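Local atomic coordinates of aspartate Carbamoyltransferase Regulatory Chain (Moritella profunda, PDB entry 2BE7), a protein that serves as the zinc-containing regulatory chain of aspartate carbamoyltransferase, probably carrying allosteric signals to the catalytic chains that catalyse the committed step of pyrimidine synthesis. Residues D[118-126]-D[134-142]. Residues are numbered along the deposited sequence; the frame is centred on the assembly and turned at random.
With ZN (zinc ion), chain J.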
loop_
_atom_site.group_PDB
_atom_site.type_symbol
_atom_site.label_atom_id
_atom_site.label_comp_id
_atom_site.label_asym_id
_atom_site.label_seq_id
_atom_site.Cartn_x
_atom_site.Cartn_y
_atom_site.Cartn_z
ATOM N N GLU D 118 14.446 7.822 -22.833
ATOM C CA GLU D 118 13.964 7.108 -24.029
ATOM C C GLU D 118 14.854 7.247 -25.252
ATOM O O GLU D 118 15.576 8.239 -25.375
ATOM C CB GLU D 118 12.589 7.633 -24.415
ATOM C CG GLU D 118 11.490 7.219 -23.477
ATOM C CD GLU D 118 11.138 5.750 -23.553
ATOM O OE1 GLU D 118 11.005 5.167 -22.468
ATOM O OE2 GLU D 118 10.976 5.181 -24.659
ATOM N N PRO D 119 14.762 6.277 -26.190
ATOM C CA PRO D 119 15.575 6.297 -27.401
ATOM C C PRO D 119 14.941 7.156 -28.486
ATOM O O PRO D 119 14.441 6.643 -29.485
ATOM C CB PRO D 119 15.631 4.828 -27.800
ATOM C CG PRO D 119 14.318 4.294 -27.351
ATOM C CD PRO D 119 13.871 5.105 -26.168
ATOM N N VAL D 120 14.947 8.466 -28.242
ATOM C CA VAL D 120 14.559 9.480 -29.229
ATOM C C VAL D 120 15.572 10.627 -29.228
ATOM O O VAL D 120 16.164 10.951 -28.202
ATOM C CB VAL D 120 13.118 10.033 -29.011
ATOM C CG1 VAL D 120 12.102 8.948 -29.313
ATOM C CG2 VAL D 120 12.924 10.575 -27.609
ATOM N N THR D 121 15.773 11.210 -30.401
ATOM C CA THR D 121 16.612 12.393 -30.572
ATOM C C THR D 121 15.855 13.643 -30.113
ATOM O O THR D 121 14.702 13.845 -30.493
ATOM C CB THR D 121 17.053 12.502 -32.055
ATOM O OG1 THR D 121 18.419 12.088 -32.156
ATOM C CG2 THR D 121 16.915 13.915 -32.614
ATOM N N SER D 122 16.497 14.486 -29.308
ATOM C CA SER D 122 15.826 15.701 -28.817
ATOM C C SER D 122 15.590 16.672 -29.969
ATOM O O SER D 122 16.385 16.731 -30.920
ATOM C CB SER D 122 16.634 16.381 -27.716
ATOM O OG SER D 122 17.794 16.986 -28.247
ATOM N N SER D 123 14.505 17.436 -29.875
ATOM C CA SER D 123 14.070 18.272 -30.993
ATOM C C SER D 123 13.232 19.467 -30.563
ATOM O O SER D 123 12.130 19.305 -30.020
ATOM C CB SER D 123 13.272 17.444 -31.996
ATOM O OG SER D 123 12.858 18.249 -33.089
ATOM N N PHE D 124 13.759 20.660 -30.836
ATOM C CA PHE D 124 13.085 21.918 -30.521
ATOM C C PHE D 124 12.924 22.739 -31.774
ATOM O O PHE D 124 13.800 22.722 -32.630
ATOM C CB PHE D 124 13.909 22.738 -29.539
ATOM C CG PHE D 124 14.292 21.993 -28.309
ATOM C CD1 PHE D 124 15.434 21.207 -28.297
ATOM C CD2 PHE D 124 13.524 22.080 -27.159
ATOM C CE1 PHE D 124 15.802 20.515 -27.170
ATOM C CE2 PHE D 124 13.890 21.389 -26.023
ATOM C CZ PHE D 124 15.035 20.603 -26.031
ATOM N N SER D 125 11.819 23.467 -31.878
ATOM C CA SER D 125 11.648 24.421 -32.966
ATOM C C SER D 125 11.772 25.832 -32.419
ATOM O O SER D 125 11.425 26.095 -31.265
ATOM C CB SER D 125 10.324 24.222 -33.701
ATOM O OG SER D 125 9.234 24.294 -32.811
ATOM N N ILE D 126 12.276 26.726 -33.271
ATOM C CA ILE D 126 12.735 28.047 -32.858
ATOM C C ILE D 126 11.874 29.143 -33.476
ATOM O O ILE D 126 12.067 29.541 -34.624
ATOM C CB ILE D 126 14.208 28.268 -33.246
ATOM C CG1 ILE D 126 15.089 27.141 -32.697
ATOM C CG2 ILE D 126 14.710 29.612 -32.727
ATOM C CD1 ILE D 126 16.239 26.801 -33.594
ATOM N N GLY D 134 12.535 31.492 -28.358
ATOM C CA GLY D 134 12.020 30.324 -27.650
ATOM C C GLY D 134 12.416 29.045 -28.348
ATOM O O GLY D 134 12.623 29.031 -29.557
ATOM N N LEU D 135 12.547 27.980 -27.562
ATOM C CA LEU D 135 12.705 26.613 -28.068
ATOM C C LEU D 135 11.498 25.799 -27.618
ATOM O O LEU D 135 11.372 25.451 -26.448
ATOM C CB LEU D 135 13.996 25.972 -27.548
ATOM C CG LEU D 135 15.314 26.646 -27.954
ATOM C CD1 LEU D 135 16.512 25.831 -27.495
ATOM C CD2 LEU D 135 15.393 26.872 -29.451
ATOM N N LYS D 136 10.590 25.530 -28.549
ATOM C CA LYS D 136 9.429 24.695 -28.260
ATOM C C LYS D 136 9.769 23.251 -28.585
ATOM O O LYS D 136 10.123 22.922 -29.717
ATOM C CB LYS D 136 8.197 25.140 -29.047
ATOM C CG LYS D 136 6.930 24.397 -28.641
ATOM C CD LYS D 136 5.772 24.762 -29.529
ATOM C CE LYS D 136 4.750 23.660 -29.595
ATOM N NZ LYS D 136 3.708 23.997 -30.602
ATOM N N CYS D 137 9.636 22.401 -27.579
ATOM C CA CYS D 137 9.986 20.988 -27.677
ATOM C C CYS D 137 9.005 20.191 -28.542
ATOM O O CYS D 137 7.798 20.228 -28.334
ATOM C CB CYS D 137 10.032 20.393 -26.278
ATOM S SG CYS D 137 10.167 18.639 -26.241
ATOM N N LYS D 138 9.547 19.470 -29.512
ATOM C CA LYS D 138 8.755 18.631 -30.417
ATOM C C LYS D 138 7.874 17.612 -29.675
ATOM O O LYS D 138 6.745 17.368 -30.064
ATOM C CB LYS D 138 9.711 17.912 -31.364
ATOM C CG LYS D 138 9.105 16.898 -32.319
ATOM C CD LYS D 138 10.224 15.980 -32.855
ATOM C CE LYS D 138 9.722 14.890 -33.782
ATOM N NZ LYS D 138 10.320 13.600 -33.356
ATOM N N TYR D 139 8.394 17.027 -28.607
ATOM C CA TYR D 139 7.651 16.022 -27.863
ATOM C C TYR D 139 6.660 16.639 -26.853
ATOM O O TYR D 139 5.471 16.654 -27.126
ATOM C CB TYR D 139 8.618 15.015 -27.219
ATOM C CG TYR D 139 9.335 14.193 -28.255
ATOM C CD1 TYR D 139 8.760 13.041 -28.754
ATOM C CD2 TYR D 139 10.559 14.588 -28.766
ATOM C CE1 TYR D 139 9.393 12.281 -29.720
ATOM C CE2 TYR D 139 11.197 13.843 -29.735
ATOM C CZ TYR D 139 10.607 12.685 -30.210
ATOM O OH TYR D 139 11.204 11.920 -31.186
ATOM N N CYS D 140 7.134 17.175 -25.730
ATOM C CA CYS D 140 6.227 17.730 -24.706
ATOM C C CYS D 140 5.482 19.014 -25.076
ATOM O O CYS D 140 4.582 19.435 -24.342
ATOM C CB CYS D 140 6.962 17.984 -23.392
ATOM S SG CYS D 140 8.176 19.280 -23.447
ATOM N N GLU D 141 5.878 19.646 -26.173
ATOM C CA GLU D 141 5.222 20.849 -26.696
ATOM C C GLU D 141 5.282 22.090 -25.780
ATOM O O GLU D 141 4.614 23.113 -26.035
ATOM C CB GLU D 141 3.801 20.521 -27.147
ATOM C CG GLU D 141 3.789 19.757 -28.449
ATOM C CD GLU D 141 2.404 19.360 -28.897
ATOM O OE1 GLU D 141 2.054 18.168 -28.743
ATOM O OE2 GLU D 141 1.674 20.243 -29.395
ATOM N N LYS D 142 6.124 22.021 -24.753
ATOM C CA LYS D 142 6.367 23.164 -23.888
ATOM C C LYS D 142 7.433 24.062 -24.521
ATOM O O LYS D 142 8.259 23.600 -25.305
ATOM C CB LYS D 142 6.772 22.687 -22.501
ATOM C CG LYS D 142 5.765 21.714 -21.924
ATOM C CD LYS D 142 5.638 21.783 -20.405
ATOM C CE LYS D 142 4.348 21.089 -19.959
ATOM N NZ LYS D 142 3.125 21.642 -20.639
HETATM ZN ZN ZN J . 10.141 18.164 -23.894
#
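Val120 lays its CG2 over one face of the Tyr139 ring, 4.0 Å above the plane and displaced toward the rim, while the carbonyl O of Thr121 lies at the ring's edge, 3.6 Å from CE2. The second ring, that of Phe124, is met obliquely by Leu135 CB and by Cys137, whose SG sits 5.3 Å from the ring centroid in a sulfur-aromatic contact. Phe124 and Cys137 lie on the paired strands of an antiparallel hairpin (124-129 and 132-137), and Tyr139 in the CxxC turn beyond, where Cys137 and Cys140 supply half of a four-cysteine zinc site. Phe124 and Cys137 form a non-hydrogen-bonded pair; next to it, Ser125 and Lys136 exchange two backbone bonds. With SG anti to the backbone N (chi1 170°), Cys137 joins Cys140 on the zinc, and Cys108 and Cys113 complete the site. Lys138 NZ, weakly bonded to Tyr139 OH, makes a salt bridge and Tyr139 OH a hydrogen bond, each to an acidic side chain on the chain of another protein, so this turn also faces a subunit interface. Replacing Tyr139 with an alanine would probably open a gap beside Val120 and leave the acidic side chain that OH meets without this hydrogen-bond partner. Lys138 runs its aliphatic chain along Ser123, CD 3.5 Å from OG, and where strands give way to turn Lys138 N donates to Ser123 O at 2.6 Å, with an N-H...O angle of 169°.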